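Local coordinates for CIR protein (Plasmodium chabaudi chabaudi, PDB 6ZYV), which is of unknown function but belongs to the variant PIR (Cir/Yir/Bir) antigens of malaria parasites, which are associated with infected red blood cells, at residues K17-Q23 with C32-Y38; L37-C42 with A61-W65. The protein carries 5 engineered substitutions. All coordinates share one frame; numbering follows the deposited sequence.

Contact 1: K17-Q23 with C32-Y38; sequences KIDDCLQ and CSDDTLY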
ATOM      1  N   LYS A  17       1.193   1.731 -10.579  1.00 56.45           N
ATOM      2  CA  LYS A  17       0.484   1.222 -11.756  1.00 57.49           C
ATOM      3  C   LYS A  17      -1.051   1.327 -11.566  1.00 58.80           C
ATOM      4  O   LYS A  17      -1.730   1.924 -12.404  1.00 58.87           O
ATOM      5  CB  LYS A  17       0.909  -0.239 -12.048  1.00 58.67           C
ATOM      6  CG  LYS A  17       1.580  -0.444 -13.400  1.00 63.86           C
ATOM      7  CD  LYS A  17       2.267  -1.831 -13.534  1.00 67.77           C
ATOM      8  CE  LYS A  17       3.364  -2.097 -12.498  1.00 70.44           C
ATOM      9  NZ  LYS A  17       3.736  -3.550 -12.390  1.00 70.62           N
ATOM     10  N   ILE A  18      -1.585   0.827 -10.427  1.00 59.05           N
ATOM     11  CA  ILE A  18      -3.017   0.896 -10.192  1.00 60.63           C
ATOM     12  C   ILE A  18      -3.496   2.345  -9.968  1.00 62.75           C
ATOM     13  O   ILE A  18      -4.578   2.692 -10.434  1.00 63.00           O
ATOM     14  CB  ILE A  18      -3.523  -0.084  -9.094  1.00 60.69           C
ATOM     15  CG1 ILE A  18      -5.047  -0.259  -9.179  1.00 61.74           C
ATOM     16  CG2 ILE A  18      -3.095   0.330  -7.692  1.00 60.37           C
ATOM     17  CD1 ILE A  18      -5.552  -0.643 -10.570  1.00 63.01           C
ATOM     18  N   ASP A  19      -2.684   3.201  -9.328  1.00 64.18           N
ATOM     19  CA  ASP A  19      -3.040   4.602  -9.132  1.00 67.10           C
ATOM     20  C   ASP A  19      -3.317   5.312 -10.462  1.00 70.51           C
ATOM     21  O   ASP A  19      -4.383   5.918 -10.624  1.00 71.04           O
ATOM     22  CB  ASP A  19      -1.932   5.357  -8.372  1.00 69.12           C
ATOM     23  CG  ASP A  19      -2.083   5.391  -6.872  1.00 73.90           C
ATOM     24  OD1 ASP A  19      -3.185   5.092  -6.386  1.00 74.22           O
ATOM     25  OD2 ASP A  19      -1.085   5.706  -6.176  1.00 77.12           O
ATOM     26  N   ASP A  20      -2.382   5.225 -11.418  1.00 72.55           N
ATOM     27  CA  ASP A  20      -2.557   5.878 -12.707  1.00 75.75           C
ATOM     28  C   ASP A  20      -3.775   5.351 -13.473  1.00 77.94           C
ATOM     29  O   ASP A  20      -4.378   6.099 -14.243  1.00 79.10           O
ATOM     30  CB  ASP A  20      -1.275   5.734 -13.548  1.00 78.80           C
ATOM     31  CG  ASP A  20      -0.025   6.248 -12.844  1.00 84.91           C
ATOM     32  OD1 ASP A  20      -0.162   7.085 -11.923  1.00 86.48           O
ATOM     33  OD2 ASP A  20       1.091   5.806 -13.205  1.00 87.07           O
ATOM     34  N   CYS A  21      -4.176   4.101 -13.239  1.00 78.37           N
ATOM     35  CA  CYS A  21      -5.267   3.493 -13.977  1.00 80.53           C
ATOM     36  C   CYS A  21      -6.603   3.518 -13.314  1.00 82.44           C
ATOM     37  O   CYS A  21      -7.500   2.882 -13.858  1.00 82.88           O
ATOM     38  CB  CYS A  21      -4.903   2.067 -14.354  1.00 81.45           C
ATOM     39  SG  CYS A  21      -3.841   1.942 -15.806  1.00 87.64           S
ATOM     40  N   LEU A  22      -6.773   4.193 -12.170  1.00 83.63           N
ATOM     41  CA  LEU A  22      -8.043   4.110 -11.458  1.00 85.78           C
ATOM     42  C   LEU A  22      -9.256   4.698 -12.222  1.00 89.19           C
ATOM     43  O   LEU A  22     -10.393   4.324 -11.918  1.00 89.20           O
ATOM     44  CB  LEU A  22      -7.941   4.671 -10.042  1.00 85.62           C
ATOM     45  CG  LEU A  22      -8.555   3.788  -8.941  1.00 86.42           C
ATOM     46  CD1 LEU A  22      -8.141   2.312  -9.062  1.00 86.28           C
ATOM     47  CD2 LEU A  22      -8.188   4.296  -7.585  1.00 86.73           C
ATOM     48  N   GLN A  23      -9.024   5.559 -13.227  1.00 91.89           N
ATOM     49  CA  GLN A  23     -10.083   6.115 -14.084  1.00 95.10           C
ATOM     50  C   GLN A  23     -11.175   6.913 -13.343  1.00 97.73           C
ATOM     51  O   GLN A  23     -12.204   7.243 -13.938  1.00 98.97           O
ATOM     52  CB  GLN A  23     -10.723   5.006 -14.946  1.00 96.70           C
ATOM     53  CG  GLN A  23     -10.301   5.021 -16.409  1.00100.51           C
ATOM     54  CD  GLN A  23      -8.842   4.703 -16.589  1.00104.50           C
ATOM     55  OE1 GLN A  23      -8.001   5.599 -16.735  1.00106.63           O
ATOM     56  NE2 GLN A  23      -8.511   3.414 -16.587  1.00104.25           N
ATOM     57  N   CYS A  32      -3.468   6.284 -17.442  1.00 90.97           N
ATOM     58  CA  CYS A  32      -3.477   4.834 -17.419  1.00 89.37           C
ATOM     59  C   CYS A  32      -2.629   4.219 -18.523  1.00 89.24           C
ATOM     60  O   CYS A  32      -2.948   4.361 -19.705  1.00 89.89           O
ATOM     61  CB  CYS A  32      -4.907   4.311 -17.461  1.00 88.94           C
ATOM     62  SG  CYS A  32      -5.036   2.510 -17.361  1.00 88.83           S
ATOM     63  N   SER A  33      -1.577   3.491 -18.123  1.00 87.79           N
ATOM     64  CA  SER A  33      -0.666   2.801 -19.032  1.00 87.72           C
ATOM     65  C   SER A  33      -1.319   1.602 -19.759  1.00 87.16           C
ATOM     66  O   SER A  33      -0.805   1.153 -20.781  1.00 88.41           O
ATOM     67  CB  SER A  33       0.555   2.321 -18.259  1.00 88.39           C
ATOM     68  OG  SER A  33       0.161   1.459 -17.203  1.00 89.35           O
ATOM     69  N   ASP A  34      -2.425   1.080 -19.236  1.00 85.44           N
ATOM     70  CA  ASP A  34      -3.120  -0.049 -19.849  1.00 85.03           C
ATOM     71  C   ASP A  34      -4.590  -0.006 -19.422  1.00 84.11           C
ATOM     72  O   ASP A  34      -4.900  -0.262 -18.260  1.00 83.39           O
ATOM     73  CB  ASP A  34      -2.459  -1.373 -19.422  1.00 85.89           C
ATOM     74  CG  ASP A  34      -3.127  -2.638 -19.937  1.00 90.17           C
ATOM     75  OD1 ASP A  34      -3.869  -2.556 -20.930  1.00 91.22           O
ATOM     76  OD2 ASP A  34      -2.920  -3.711 -19.326  1.00 91.93           O
ATOM     77  N   ASP A  35      -5.489   0.307 -20.356  1.00 84.08           N
ATOM     78  CA  ASP A  35      -6.925   0.403 -20.082  1.00 83.96           C
ATOM     79  C   ASP A  35      -7.577  -0.904 -19.643  1.00 82.36           C
ATOM     80  O   ASP A  35      -8.664  -0.870 -19.074  1.00 82.53           O
ATOM     81  CB  ASP A  35      -7.665   0.970 -21.299  1.00 87.76           C
ATOM     82  CG  ASP A  35      -7.320   2.411 -21.612  1.00 94.95           C
ATOM     83  OD1 ASP A  35      -6.825   3.121 -20.700  1.00 96.04           O
ATOM     84  OD2 ASP A  35      -7.562   2.837 -22.760  1.00 98.84           O
ATOM     85  N   THR A  36      -6.934  -2.042 -19.907  1.00 80.66           N
ATOM     86  CA  THR A  36      -7.485  -3.336 -19.533  1.00 79.14           C
ATOM     87  C   THR A  36      -6.848  -3.946 -18.279  1.00 76.17           C
ATOM     88  O   THR A  36      -7.255  -5.039 -17.899  1.00 76.40           O
ATOM     89  CB  THR A  36      -7.399  -4.289 -20.735  1.00 81.65           C
ATOM     90  OG1 THR A  36      -6.030  -4.399 -21.147  1.00 83.53           O
ATOM     91  CG2 THR A  36      -8.252  -3.821 -21.911  1.00 82.37           C
ATOM     92  N   LEU A  37      -5.888  -3.243 -17.628  1.00 73.62           N
ATOM     93  CA  LEU A  37      -5.113  -3.687 -16.458  1.00 71.51           C
ATOM     94  C   LEU A  37      -5.882  -4.523 -15.428  1.00 69.82           C
ATOM     95  O   LEU A  37      -5.470  -5.642 -15.114  1.00 69.70           O
ATOM     96  CB  LEU A  37      -4.449  -2.492 -15.755  1.00 71.03           C
ATOM     97  CG  LEU A  37      -3.456  -2.838 -14.658  1.00 71.42           C
ATOM     98  CD1 LEU A  37      -2.112  -3.184 -15.248  1.00 72.11           C
ATOM     99  CD2 LEU A  37      -3.293  -1.689 -13.703  1.00 71.57           C
ATOM    100  N   TYR A  38      -7.001  -3.989 -14.907  1.00 68.25           N
ATOM    101  CA  TYR A  38      -7.783  -4.695 -13.905  1.00 66.96           C
ATOM    102  C   TYR A  38      -9.106  -5.216 -14.420  1.00 66.47           C
ATOM    103  O   TYR A  38      -9.885  -5.693 -13.615  1.00 65.98           O
ATOM    104  CB  TYR A  38      -7.994  -3.821 -12.646  1.00 66.48           C
ATOM    105  CG  TYR A  38      -8.618  -2.468 -12.922  1.00 67.48           C
ATOM    106  CD1 TYR A  38      -9.986  -2.336 -13.115  1.00 68.94           C
ATOM    107  CD2 TYR A  38      -7.841  -1.326 -13.001  1.00 68.30           C
ATOM    108  CE1 TYR A  38     -10.563  -1.099 -13.377  1.00 70.32           C
ATOM    109  CE2 TYR A  38      -8.406  -0.083 -13.260  1.00 69.89           C
ATOM    110  CZ  TYR A  38      -9.768   0.030 -13.444  1.00 71.47           C
ATOM    111  OH  TYR A  38     -10.323   1.268 -13.692  1.00 74.14           O
TER
HETATM  112  O   HOH W   1      -1.002   2.548 -14.992  1.00 66.99           O

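Contact 2: L37-C42 with A61-W65; sequences LYSDYC and AGFIW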
ATOM      1  N   LEU A  37      -5.888  -3.243 -17.628  1.00 73.62           N
ATOM      2  CA  LEU A  37      -5.113  -3.687 -16.458  1.00 71.51           C
ATOM      3  C   LEU A  37      -5.882  -4.523 -15.428  1.00 69.82           C
ATOM      4  O   LEU A  37      -5.470  -5.642 -15.114  1.00 69.70           O
ATOM      5  CB  LEU A  37      -4.449  -2.492 -15.755  1.00 71.03           C
ATOM      6  CG  LEU A  37      -3.456  -2.838 -14.658  1.00 71.42           C
ATOM      7  CD1 LEU A  37      -2.112  -3.184 -15.248  1.00 72.11           C
ATOM      8  CD2 LEU A  37      -3.293  -1.689 -13.703  1.00 71.57           C
ATOM      9  N   TYR A  38      -7.001  -3.989 -14.907  1.00 68.25           N
ATOM     10  CA  TYR A  38      -7.783  -4.695 -13.905  1.00 66.96           C
ATOM     11  C   TYR A  38      -9.106  -5.216 -14.420  1.00 66.47           C
ATOM     12  O   TYR A  38      -9.885  -5.693 -13.615  1.00 65.98           O
ATOM     13  CB  TYR A  38      -7.994  -3.821 -12.646  1.00 66.48           C
ATOM     14  CG  TYR A  38      -8.618  -2.468 -12.922  1.00 67.48           C
ATOM     15  CD1 TYR A  38      -9.986  -2.336 -13.115  1.00 68.94           C
ATOM     16  CD2 TYR A  38      -7.841  -1.326 -13.001  1.00 68.30           C
ATOM     17  CE1 TYR A  38     -10.563  -1.099 -13.377  1.00 70.32           C
ATOM     18  CE2 TYR A  38      -8.406  -0.083 -13.260  1.00 69.89           C
ATOM     19  CZ  TYR A  38      -9.768   0.030 -13.444  1.00 71.47           C
ATOM     20  OH  TYR A  38     -10.323   1.268 -13.692  1.00 74.14           O
ATOM     21  N   SER A  39      -9.369  -5.153 -15.741  1.00 66.99           N
ATOM     22  CA  SER A  39     -10.643  -5.576 -16.330  1.00 67.73           C
ATOM     23  C   SER A  39     -11.061  -6.995 -15.946  1.00 67.20           C
ATOM     24  O   SER A  39     -12.245  -7.233 -15.703  1.00 68.23           O
ATOM     25  CB  SER A  39     -10.646  -5.398 -17.844  1.00 70.29           C
ATOM     26  OG  SER A  39      -9.696  -6.227 -18.490  1.00 73.39           O
ATOM     27  N   ASP A  40     -10.086  -7.912 -15.813  1.00 65.30           N
ATOM     28  CA  ASP A  40     -10.320  -9.297 -15.383  1.00 64.28           C
ATOM     29  C   ASP A  40     -10.947  -9.394 -13.989  1.00 62.81           C
ATOM     30  O   ASP A  40     -11.526 -10.419 -13.653  1.00 62.89           O
ATOM     31  CB  ASP A  40      -8.986 -10.069 -15.347  1.00 65.83           C
ATOM     32  CG  ASP A  40      -8.450 -10.509 -16.711  1.00 71.50           C
ATOM     33  OD1 ASP A  40      -9.271 -10.935 -17.570  1.00 70.06           O
ATOM     34  OD2 ASP A  40      -7.203 -10.442 -16.912  1.00 75.12           O
ATOM     35  N   TYR A  41     -10.790  -8.346 -13.163  1.00 61.64           N
ATOM     36  CA  TYR A  41     -11.254  -8.313 -11.778  1.00 60.59           C
ATOM     37  C   TYR A  41     -12.464  -7.402 -11.534  1.00 61.88           C
ATOM     38  O   TYR A  41     -12.843  -7.205 -10.385  1.00 61.70           O
ATOM     39  CB  TYR A  41     -10.092  -7.962 -10.839  1.00 58.52           C
ATOM     40  CG  TYR A  41      -8.880  -8.833 -11.089  1.00 57.68           C
ATOM     41  CD1 TYR A  41      -8.942 -10.207 -10.909  1.00 58.32           C
ATOM     42  CD2 TYR A  41      -7.720  -8.304 -11.625  1.00 58.02           C
ATOM     43  CE1 TYR A  41      -7.858 -11.025 -11.198  1.00 58.99           C
ATOM     44  CE2 TYR A  41      -6.614  -9.103 -11.882  1.00 58.83           C
ATOM     45  CZ  TYR A  41      -6.690 -10.471 -11.675  1.00 59.72           C
ATOM     46  OH  TYR A  41      -5.634 -11.307 -11.954  1.00 60.81           O
ATOM     47  N   CYS A  42     -13.085  -6.883 -12.597  1.00 63.36           N
ATOM     48  CA  CYS A  42     -14.275  -6.041 -12.514  1.00 65.57           C
ATOM     49  C   CYS A  42     -15.457  -6.857 -11.983  1.00 66.95           C
ATOM     50  O   CYS A  42     -15.599  -8.030 -12.331  1.00 66.54           O
ATOM     51  CB  CYS A  42     -14.592  -5.435 -13.881  1.00 67.83           C
ATOM     52  SG  CYS A  42     -13.526  -4.044 -14.346  1.00 73.30           S
ATOM     53  N   ALA A  61     -11.939  -3.572  -8.231  1.00 50.66           N
ATOM     54  CA  ALA A  61     -11.141  -4.332  -9.183  1.00 50.20           C
ATOM     55  C   ALA A  61      -9.646  -4.016  -9.039  1.00 49.32           C
ATOM     56  O   ALA A  61      -8.824  -4.912  -9.151  1.00 49.58           O
ATOM     57  CB  ALA A  61     -11.616  -4.040 -10.596  1.00 50.51           C
ATOM     58  N   GLY A  62      -9.322  -2.750  -8.772  1.00 48.50           N
ATOM     59  CA  GLY A  62      -7.949  -2.288  -8.563  1.00 47.71           C
ATOM     60  C   GLY A  62      -7.324  -2.854  -7.304  1.00 45.77           C
ATOM     61  O   GLY A  62      -6.139  -3.178  -7.282  1.00 45.71           O
ATOM     62  N   PHE A  63      -8.131  -3.000  -6.259  1.00 44.27           N
ATOM     63  CA  PHE A  63      -7.706  -3.562  -4.988  1.00 43.02           C
ATOM     64  C   PHE A  63      -7.405  -5.061  -5.141  1.00 43.28           C
ATOM     65  O   PHE A  63      -6.406  -5.538  -4.610  1.00 43.51           O
ATOM     66  CB  PHE A  63      -8.788  -3.330  -3.917  1.00 42.05           C
ATOM     67  CG  PHE A  63      -8.475  -3.948  -2.578  1.00 41.55           C
ATOM     68  CD1 PHE A  63      -7.643  -3.303  -1.672  1.00 42.11           C
ATOM     69  CD2 PHE A  63      -9.002  -5.182  -2.229  1.00 42.18           C
ATOM     70  CE1 PHE A  63      -7.345  -3.882  -0.444  1.00 42.30           C
ATOM     71  CE2 PHE A  63      -8.707  -5.755  -1.007  1.00 43.00           C
ATOM     72  CZ  PHE A  63      -7.873  -5.103  -0.125  1.00 42.50           C
ATOM     73  N   ILE A  64      -8.265  -5.795  -5.852  1.00 43.62           N
ATOM     74  CA  ILE A  64      -8.080  -7.224  -6.106  1.00 44.18           C
ATOM     75  C   ILE A  64      -6.864  -7.440  -7.004  1.00 44.06           C
ATOM     76  O   ILE A  64      -6.034  -8.300  -6.709  1.00 44.24           O
ATOM     77  CB  ILE A  64      -9.356  -7.847  -6.686  1.00 45.19           C
ATOM     78  CG1 ILE A  64     -10.468  -7.798  -5.630  1.00 46.19           C
ATOM     79  CG2 ILE A  64      -9.121  -9.270  -7.187  1.00 45.86           C
ATOM     80  CD1 ILE A  64     -11.821  -8.021  -6.219  1.00 47.21           C
ATOM     81  N   TRP A  65      -6.686  -6.585  -8.023  1.00 43.25           N
ATOM     82  CA  TRP A  65      -5.496  -6.637  -8.862  1.00 43.21           C
ATOM     83  C   TRP A  65      -4.208  -6.485  -8.003  1.00 43.01           C
ATOM     84  O   TRP A  65      -3.289  -7.267  -8.175  1.00 44.07           O
ATOM     85  CB  TRP A  65      -5.560  -5.565  -9.962  1.00 43.16           C
ATOM     86  CG  TRP A  65      -4.392  -5.603 -10.900  1.00 43.33           C
ATOM     87  CD1 TRP A  65      -4.270  -6.346 -12.039  1.00 44.74           C
ATOM     88  CD2 TRP A  65      -3.173  -4.869 -10.765  1.00 43.20           C
ATOM     89  NE1 TRP A  65      -3.043  -6.119 -12.621  1.00 45.40           N
ATOM     90  CE2 TRP A  65      -2.339  -5.235 -11.841  1.00 44.64           C
ATOM     91  CE3 TRP A  65      -2.694  -3.955  -9.826  1.00 43.25           C
ATOM     92  CZ2 TRP A  65      -1.078  -4.674 -12.028  1.00 45.28           C
ATOM     93  CZ3 TRP A  65      -1.429  -3.439  -9.987  1.00 44.30           C
ATOM     94  CH2 TRP A  65      -0.647  -3.773 -11.095  1.00 44.93           C
TER

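Contact 1: K17-Q23 with C32-Y38
The ring of Tyr38 has the carbonyl O of Cys21 at its edge, in plane, while Ile18 CD1 approaches the ring obliquely, 3.4 Å from Tyr38 CD2. Tyr38 OH donates to Cys21 O over 3.3 Å, a long bond lying in the carbonyl plane with a C=O...donor angle of 150°. Tyrosine suits this buried place because its ring carbons pack on Ile18 while its hydroxyl serves the carbonyl of Cys21, where the chain leaves helix 8-20. The covalent tie is the disulfide between Cys21 and Cys32, SG to SG 2.0 Å, with a chi3 of 87°, near the relaxed value. Cys32 SG stands anti to the backbone N (chi1 -177°), which carries the sulfur across to its mate. Leu37 CD2 adds apolar contact, 4.0 Å from Ile18 CD1 and 4.1 Å from Cys21 CB. A water also bridges the segments, donating to Lys17 O at 2.8 Å and hydrogen-bonding Ser33 OG at 2.7 Å. The contact thus folds the loop that follows helix 8-20 back onto that helix's C-terminal end; Ile18 also touches Trp94 of helix 81-101, and Tyr38 reaches Ala61 of helix 55-71.

Contact 2: L37-C42 with A61-W65
Tyr41 O faces Ala61 of segment 61-65, lying 3.4 Å from Ala61 CB and receiving a CA-H...O contact from Ala61 CA; its conventional hydrogen bond comes from Asn121 ND2. No hydrogen bond joins the two segments, so shape and apolar surface carry the contact. The small methyl of Ala61 lets the loop come close: the CA atoms of Tyr41 and Ala61 are 4.8 Å apart, and Tyr38 CD1 approaches Ala61 CB to 3.5 Å. The Tyr38 ring passes obliquely by Gly62 N, and Gly62, bare of a side chain, suits the place where Ile18 of helix 8-20 packs on its CA.

One turn on from Ala61, Trp65 offers a broad flat surface. Leu37 lies over one face of its indole, CD2 standing 4.1 Å from the centroid of the six-membered ring and 11° off the normal, a CH-pi contact in which a branched aliphatic group packs on the aromatic face. At the indole edge, Tyr41 meets Trp65 rim to rim, with Tyr41 CE2 3.6 Å from Trp65 CD1; the planes are turned 58° to each other, and neither ring lies over the face of the other. Tyr41 CG is anti to the carbonyl carbon (chi1 -51°), a setting that lays the ring along the helix, where CD1 also touches Ile64 CG2 at 3.8 Å. Asp40 CB sits over one face of the Tyr41 ring.

The short 3-10 segment 39-41 is thereby packed against helix 55-71. Cys42 is disulfide-bonded to Cys52 in the loop leading to that helix, Trp65 also touches Ile18 of helix 8-20, and Tyr41 meets the ring of His127, at the end of helix 122-127.

How the contacts relate
From the N terminus, helix 8-20 runs into a loop that contact 1 closes at once, its segments only nine residues apart. The chain continues directly into contact 2, which closes the longer excursion, including the start of helix 55-71, that brings segment 61-65 back to 37-42. The two closures follow in series, neither enclosing nor crossing the other, and share Leu37 and Tyr38 where one hands over to the next. Their centres are about 9 Å apart, and they touch directly: Ile18 CD1 packs 3.5 Å from Gly62 CA. Together they fasten the connecting loop to both helices, 8-20 and 55-71, which also meet each other here.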